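Local coordinates for protein alcohol dehydrogenase (Escherichia coli, PDB 5VM2) that is of unknown substrate specificity but probably works as an NAD(H)- or NADP(H)-dependent dehydrogenase of the zinc-containing alcohol dehydrogenase family, oxidising alcohol groups, at residues V151-V156 against A177-L182; V156-A161 against P298-A303. All coordinates share one frame; numbering follows the deposited sequence.

Contact 1: V151-V156 against A177-L182; sequences VEPAAV and AGCIGL. With MG (magnesium ion), chain C.
Just before Pro153, which packs on Cys179 and Ile180, Glu152 OE1 binds the magnesium ion at 2.0 Å. One carboxylate oxygen makes this bond. The other, OE2, stays 3.2 Å from the magnesium and hydrogen-bonds to Tyr293, which helps fix the rotation of the group. The side chain bends at its second torsion (chi2 -86°), and this turns the carboxylate to the metal. Water 1 binds the ion at 1.9 Å, and His65 and Glu66 complete the site. In this family such a His-Glu pair with a further Glu is consistent with the catalytic metal position, here holding magnesium.

The contact between the chain segments is apolar. Pro153 CB lies 3.9 Å from Cys179 SG. Ile180 CD1 touches two partners, Pro153 CB at 4.2 Å and Val156 CG1 at 4.1 Å. The second branch, Ile180 CG2, meets Val156 CG1 at 3.9 Å, and the two side chains cross at about a right angle. Val156 holds CG1 anti to its backbone nitrogen (chi1 171°), which brings that methyl to the isoleucine. Pro153 lacks a backbone N-H, and the helix is kinked here.

Gly178 occupies the N-cap position of the helix that starts at Cys179. Gly178 and Gly181 fit a Rossmann-type GxGxxG turn, where the dinucleotide probably binds. In relatives the residue at the place of Ile180 lies behind the nicotinamide ring, so this packing probably borders the nicotinamide pocket beside the metal.

Val267 of strand 262-267 touches both Val156 and Ile180. Helix 203-211 packs on Leu182, through Met208 and Ala209, while Tyr297 of helix 297-305 covers Val151 and Glu152. The contact thus joins helix 145-163 to the start of helix 179-190.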
ATOM      1  N   VAL A 151       3.002  -0.336  -7.628  1.00 27.68           N
ATOM      2  CA  VAL A 151       4.267  -0.234  -6.909  1.00 26.50           C
ATOM      3  C   VAL A 151       4.037   0.297  -5.499  1.00 27.31           C
ATOM      4  O   VAL A 151       4.705  -0.123  -4.545  1.00 26.41           O
ATOM      5  CB  VAL A 151       5.261   0.644  -7.690  1.00 27.71           C
ATOM      6  CG1 VAL A 151       6.446   1.035  -6.798  1.00 24.84           C
ATOM      7  CG2 VAL A 151       5.735  -0.081  -8.949  1.00 30.43           C
ATOM      8  N   GLU A 152       3.069   1.206  -5.337  1.00 28.22           N
ATOM      9  CA  GLU A 152       2.848   1.815  -4.025  1.00 30.05           C
ATOM     10  C   GLU A 152       2.485   0.791  -2.954  1.00 29.17           C
ATOM     11  O   GLU A 152       3.179   0.733  -1.924  1.00 29.25           O
ATOM     12  CB  GLU A 152       1.806   2.934  -4.146  1.00 32.02           C
ATOM     13  CG  GLU A 152       1.844   3.947  -3.010  1.00 34.91           C
ATOM     14  CD  GLU A 152       1.018   3.525  -1.808  1.00 39.41           C
ATOM     15  OE1 GLU A 152       0.341   2.476  -1.884  1.00 43.07           O
ATOM     16  OE2 GLU A 152       1.042   4.248  -0.788  1.00 39.89           O
ATOM     17  N   PRO A 153       1.437  -0.030  -3.105  1.00 25.60           N
ATOM     18  CA  PRO A 153       1.193  -1.046  -2.073  1.00 24.16           C
ATOM     19  C   PRO A 153       2.285  -2.098  -2.013  1.00 27.19           C
ATOM     20  O   PRO A 153       2.579  -2.608  -0.925  1.00 28.27           O
ATOM     21  CB  PRO A 153      -0.161  -1.652  -2.472  1.00 23.37           C
ATOM     22  CG  PRO A 153      -0.274  -1.388  -3.948  1.00 25.29           C
ATOM     23  CD  PRO A 153       0.389  -0.056  -4.148  1.00 27.34           C
ATOM     24  N   ALA A 154       2.909  -2.433  -3.146  1.00 26.64           N
ATOM     25  CA  ALA A 154       4.047  -3.345  -3.103  1.00 27.38           C
ATOM     26  C   ALA A 154       5.187  -2.753  -2.281  1.00 27.05           C
ATOM     27  O   ALA A 154       5.876  -3.473  -1.548  1.00 28.50           O
ATOM     28  CB  ALA A 154       4.517  -3.673  -4.519  1.00 27.23           C
ATOM     29  N   ALA A 155       5.390  -1.439  -2.385  1.00 26.17           N
ATOM     30  CA  ALA A 155       6.409  -0.773  -1.582  1.00 24.66           C
ATOM     31  C   ALA A 155       6.102  -0.863  -0.094  1.00 27.14           C
ATOM     32  O   ALA A 155       7.026  -0.922   0.728  1.00 30.14           O
ATOM     33  CB  ALA A 155       6.535   0.691  -2.010  1.00 23.73           C
ATOM     34  N   VAL A 156       4.817  -0.854   0.272  1.00 26.86           N
ATOM     35  CA  VAL A 156       4.423  -1.043   1.667  1.00 26.93           C
ATOM     36  C   VAL A 156       4.921  -2.389   2.184  1.00 28.53           C
ATOM     37  O   VAL A 156       5.500  -2.482   3.276  1.00 25.22           O
ATOM     38  CB  VAL A 156       2.895  -0.923   1.811  1.00 28.09           C
ATOM     39  CG1 VAL A 156       2.458  -1.325   3.213  1.00 29.73           C
ATOM     40  CG2 VAL A 156       2.434   0.493   1.475  1.00 29.43           C
ATOM     41  N   ALA A 177      -4.190 -12.146   4.096  1.00 30.92           N
ATOM     42  CA  ALA A 177      -3.881 -12.354   2.688  1.00 31.09           C
ATOM     43  C   ALA A 177      -4.680 -11.398   1.809  1.00 33.07           C
ATOM     44  O   ALA A 177      -5.011 -11.723   0.663  1.00 32.72           O
ATOM     45  CB  ALA A 177      -4.131 -13.807   2.286  1.00 30.90           C
ATOM     46  N   GLY A 178      -5.018 -10.230   2.347  1.00 31.82           N
ATOM     47  CA  GLY A 178      -5.473  -9.129   1.529  1.00 31.75           C
ATOM     48  C   GLY A 178      -4.300  -8.541   0.761  1.00 30.68           C
ATOM     49  O   GLY A 178      -3.197  -9.089   0.726  1.00 28.17           O
ATOM     50  N   CYS A 179      -4.549  -7.382   0.147  1.00 30.16           N
ATOM     51  CA  CYS A 179      -3.542  -6.768  -0.715  1.00 31.26           C
ATOM     52  C   CYS A 179      -2.196  -6.631  -0.006  1.00 29.73           C
ATOM     53  O   CYS A 179      -1.169  -7.108  -0.502  1.00 29.67           O
ATOM     54  CB  CYS A 179      -4.026  -5.403  -1.206  1.00 32.26           C
ATOM     55  SG  CYS A 179      -2.776  -4.534  -2.185  1.00 34.62           S
ATOM     56  N   ILE A 180      -2.186  -6.015   1.176  1.00 29.81           N
ATOM     57  CA  ILE A 180      -0.922  -5.756   1.858  1.00 31.35           C
ATOM     58  C   ILE A 180      -0.265  -7.050   2.332  1.00 27.83           C
ATOM     59  O   ILE A 180       0.969  -7.161   2.339  1.00 26.31           O
ATOM     60  CB  ILE A 180      -1.141  -4.773   3.022  1.00 34.03           C
ATOM     61  CG1 ILE A 180      -1.784  -3.483   2.504  1.00 34.87           C
ATOM     62  CG2 ILE A 180       0.175  -4.470   3.692  1.00 32.68           C
ATOM     63  CD1 ILE A 180      -0.935  -2.748   1.479  1.00 34.29           C
ATOM     64  N   GLY A 181      -1.060  -8.048   2.724  1.00 25.39           N
ATOM     65  CA  GLY A 181      -0.482  -9.327   3.111  1.00 24.39           C
ATOM     66  C   GLY A 181       0.170 -10.047   1.945  1.00 25.90           C
ATOM     67  O   GLY A 181       1.218 -10.683   2.099  1.00 27.32           O
ATOM     68  N   LEU A 182      -0.439  -9.955   0.762  1.00 26.35           N
ATOM     69  CA  LEU A 182       0.142 -10.565  -0.428  1.00 23.06           C
ATOM     70  C   LEU A 182       1.380  -9.806  -0.886  1.00 23.74           C
ATOM     71  O   LEU A 182       2.357 -10.420  -1.337  1.00 24.86           O
ATOM     72  CB  LEU A 182      -0.910 -10.629  -1.537  1.00 24.62           C
ATOM     73  CG  LEU A 182      -2.103 -11.509  -1.158  1.00 26.36           C
ATOM     74  CD1 LEU A 182      -3.183 -11.455  -2.220  1.00 31.21           C
ATOM     75  CD2 LEU A 182      -1.642 -12.940  -0.921  1.00 28.73           C
TER
HETATM   76 MG    MG C 401      -1.484   2.354  -1.013  1.00 32.04          MG
HETATM   77  O   HOH W   1      -1.333   1.153   0.462  1.00 34.26           O

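Contact 2: V156-A161 against P298-A303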
ATOM      1  N   VAL A 156       4.817  -0.854   0.272  1.00 26.86           N
ATOM      2  CA  VAL A 156       4.423  -1.043   1.667  1.00 26.93           C
ATOM      3  C   VAL A 156       4.921  -2.389   2.184  1.00 28.53           C
ATOM      4  O   VAL A 156       5.500  -2.482   3.276  1.00 25.22           O
ATOM      5  CB  VAL A 156       2.895  -0.923   1.811  1.00 28.09           C
ATOM      6  CG1 VAL A 156       2.458  -1.325   3.213  1.00 29.73           C
ATOM      7  CG2 VAL A 156       2.434   0.493   1.475  1.00 29.43           C
ATOM      8  N   GLY A 157       4.680  -3.457   1.418  1.00 26.97           N
ATOM      9  CA  GLY A 157       5.145  -4.768   1.840  1.00 25.47           C
ATOM     10  C   GLY A 157       6.655  -4.886   1.788  1.00 26.22           C
ATOM     11  O   GLY A 157       7.265  -5.549   2.630  1.00 26.90           O
ATOM     12  N   MET A 158       7.279  -4.240   0.801  1.00 25.06           N
ATOM     13  CA  MET A 158       8.735  -4.268   0.707  1.00 26.71           C
ATOM     14  C   MET A 158       9.378  -3.605   1.919  1.00 26.43           C
ATOM     15  O   MET A 158      10.357  -4.118   2.471  1.00 26.00           O
ATOM     16  CB  MET A 158       9.190  -3.586  -0.583  1.00 30.10           C
ATOM     17  CG  MET A 158      10.671  -3.785  -0.904  1.00 34.36           C
ATOM     18  SD  MET A 158      11.101  -5.489  -1.345  1.00 40.82           S
ATOM     19  CE  MET A 158       9.738  -5.901  -2.418  1.00 41.45           C
ATOM     20  N   HIS A 159       8.827  -2.468   2.351  1.00 24.53           N
ATOM     21  CA  HIS A 159       9.353  -1.759   3.512  1.00 24.09           C
ATOM     22  C   HIS A 159       9.213  -2.598   4.778  1.00 24.06           C
ATOM     23  O   HIS A 159      10.122  -2.635   5.615  1.00 23.65           O
ATOM     24  CB  HIS A 159       8.623  -0.417   3.641  1.00 26.04           C
ATOM     25  CG  HIS A 159       9.121   0.455   4.750  1.00 25.16           C
ATOM     26  ND1 HIS A 159      10.363   1.050   4.732  1.00 28.00           N
ATOM     27  CD2 HIS A 159       8.525   0.858   5.898  1.00 27.14           C
ATOM     28  CE1 HIS A 159      10.522   1.764   5.833  1.00 28.30           C
ATOM     29  NE2 HIS A 159       9.420   1.665   6.557  1.00 26.03           N
ATOM     30  N   ALA A 160       8.085  -3.298   4.926  1.00 24.92           N
ATOM     31  CA  ALA A 160       7.896  -4.166   6.086  1.00 26.43           C
ATOM     32  C   ALA A 160       8.947  -5.270   6.122  1.00 27.43           C
ATOM     33  O   ALA A 160       9.606  -5.487   7.149  1.00 28.37           O
ATOM     34  CB  ALA A 160       6.486  -4.761   6.067  1.00 25.95           C
ATOM     35  N   ALA A 161       9.128  -5.972   5.001  1.00 23.76           N
ATOM     36  CA  ALA A 161      10.098  -7.063   4.963  1.00 25.02           C
ATOM     37  C   ALA A 161      11.514  -6.558   5.209  1.00 28.51           C
ATOM     38  O   ALA A 161      12.306  -7.217   5.896  1.00 29.57           O
ATOM     39  CB  ALA A 161      10.021  -7.797   3.620  1.00 22.71           C
ATOM     40  N   PRO A 298      12.661   2.294  -5.918  1.00 30.58           N
ATOM     41  CA  PRO A 298      13.515   1.664  -6.942  1.00 32.21           C
ATOM     42  C   PRO A 298      13.618   0.155  -6.798  1.00 31.36           C
ATOM     43  O   PRO A 298      13.444  -0.567  -7.789  1.00 30.77           O
ATOM     44  CB  PRO A 298      14.864   2.363  -6.738  1.00 35.02           C
ATOM     45  CG  PRO A 298      14.498   3.703  -6.176  1.00 34.74           C
ATOM     46  CD  PRO A 298      13.360   3.405  -5.244  1.00 30.96           C
ATOM     47  N   VAL A 299      13.872  -0.350  -5.587  1.00 31.78           N
ATOM     48  CA  VAL A 299      14.023  -1.793  -5.417  1.00 32.74           C
ATOM     49  C   VAL A 299      12.707  -2.518  -5.679  1.00 30.95           C
ATOM     50  O   VAL A 299      12.706  -3.670  -6.133  1.00 29.72           O
ATOM     51  CB  VAL A 299      14.587  -2.116  -4.017  1.00 33.62           C
ATOM     52  CG1 VAL A 299      13.563  -1.819  -2.932  1.00 33.85           C
ATOM     53  CG2 VAL A 299      15.029  -3.574  -3.950  1.00 33.70           C
ATOM     54  N   THR A 300      11.572  -1.864  -5.417  1.00 26.56           N
ATOM     55  CA  THR A 300      10.281  -2.494  -5.672  1.00 25.84           C
ATOM     56  C   THR A 300       9.985  -2.524  -7.164  1.00 27.10           C
ATOM     57  O   THR A 300       9.540  -3.546  -7.702  1.00 28.70           O
ATOM     58  CB  THR A 300       9.176  -1.756  -4.915  1.00 25.56           C
ATOM     59  OG1 THR A 300       9.503  -1.708  -3.518  1.00 27.78           O
ATOM     60  CG2 THR A 300       7.834  -2.449  -5.105  1.00 25.25           C
ATOM     61  N   ILE A 301      10.242  -1.409  -7.851  1.00 29.39           N
ATOM     62  CA  ILE A 301      10.123  -1.384  -9.309  1.00 30.12           C
ATOM     63  C   ILE A 301      11.016  -2.456  -9.928  1.00 31.12           C
ATOM     64  O   ILE A 301      10.599  -3.186 -10.836  1.00 33.04           O
ATOM     65  CB  ILE A 301      10.459   0.019  -9.845  1.00 28.92           C
ATOM     66  CG1 ILE A 301       9.383   1.021  -9.421  1.00 29.10           C
ATOM     67  CG2 ILE A 301      10.596  -0.002 -11.357  1.00 31.39           C
ATOM     68  CD1 ILE A 301       9.789   2.472  -9.621  1.00 29.93           C
ATOM     69  N   GLU A 302      12.264  -2.552  -9.450  1.00 32.89           N
ATOM     70  CA  GLU A 302      13.169  -3.619  -9.887  1.00 39.06           C
ATOM     71  C   GLU A 302      12.515  -4.987  -9.739  1.00 36.22           C
ATOM     72  O   GLU A 302      12.523  -5.803 -10.665  1.00 36.18           O
ATOM     73  CB  GLU A 302      14.460  -3.604  -9.064  1.00 46.00           C
ATOM     74  CG  GLU A 302      15.488  -2.544  -9.369  1.00 55.01           C
ATOM     75  CD  GLU A 302      16.666  -2.631  -8.403  1.00 61.61           C
ATOM     76  OE1 GLU A 302      17.124  -3.760  -8.125  1.00 64.97           O
ATOM     77  OE2 GLU A 302      17.121  -1.582  -7.901  1.00 65.45           O
ATOM     78  N   ALA A 303      11.962  -5.257  -8.552  1.00 32.62           N
ATOM     79  CA  ALA A 303      11.423  -6.579  -8.261  1.00 31.35           C
ATOM     80  C   ALA A 303      10.250  -6.911  -9.172  1.00 30.98           C
ATOM     81  O   ALA A 303      10.134  -8.042  -9.661  1.00 30.75           O
ATOM     82  CB  ALA A 303      11.010  -6.659  -6.792  1.00 29.49           C
TER
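Met158 extends CG anti to its backbone nitrogen (chi1 -169°), then bends at its next two torsions. The backbone directs CB toward helix 297-305, and the first torsion then sets CG beside Thr300 and Val299. On that helix Thr300 turns OG1 beside its own backbone nitrogen (chi1 -56°), which brings the oxygen alongside the methionine. Thr300 OG1 is 3.5 Å from Met158 CB and also 3.5 Å from Met158 CG. These are packing contacts. The hydroxyl hydrogen-bonds to the backbone oxygen of Arg296, just before the helix. Thr300 is a buried residue, and its hydroxyl has this partner. The methionine and threonine side chains run in opposing directions, side by side.

Val299 adds a second surface. Its CG1 comes to 4.0 Å from Met158 CG. Further along, the CB of Ala303 lies 4.6 Å from Met158 CE, a looser approach. Met158 thus rests on one face of the opposing helix.

The contact packs helix 145-163 against helix 297-305, which follows strand 286-290 at one edge of the parallel Rossmann sheet. Val290 of that strand lies against His159 and Ala160. Phe309 touches Met158 from a loop, and Ala187 of helix 179-190 borders both Met158 and Ala161.

Both contacts use helix 145-163 and share Val156, whose side chain faces Ile180 in contact 1 and points away from 298-303 in contact 2. Their centres are 9 Å apart. They also touch directly. Thr300 CG2 packs on Ala154 CB at 3.6 Å, and Ile301 CG1 meets Val151 CG2 at 3.8 Å. Helix 297-305 therefore packs against the same helix that carries the magnesium ligand Glu152. Contact 1 borders the metal site and the probable cofactor turn. Contact 2 lies farther from the metal, with the side chain of Thr300 about 11 Å from the magnesium, and is structural packing between helices.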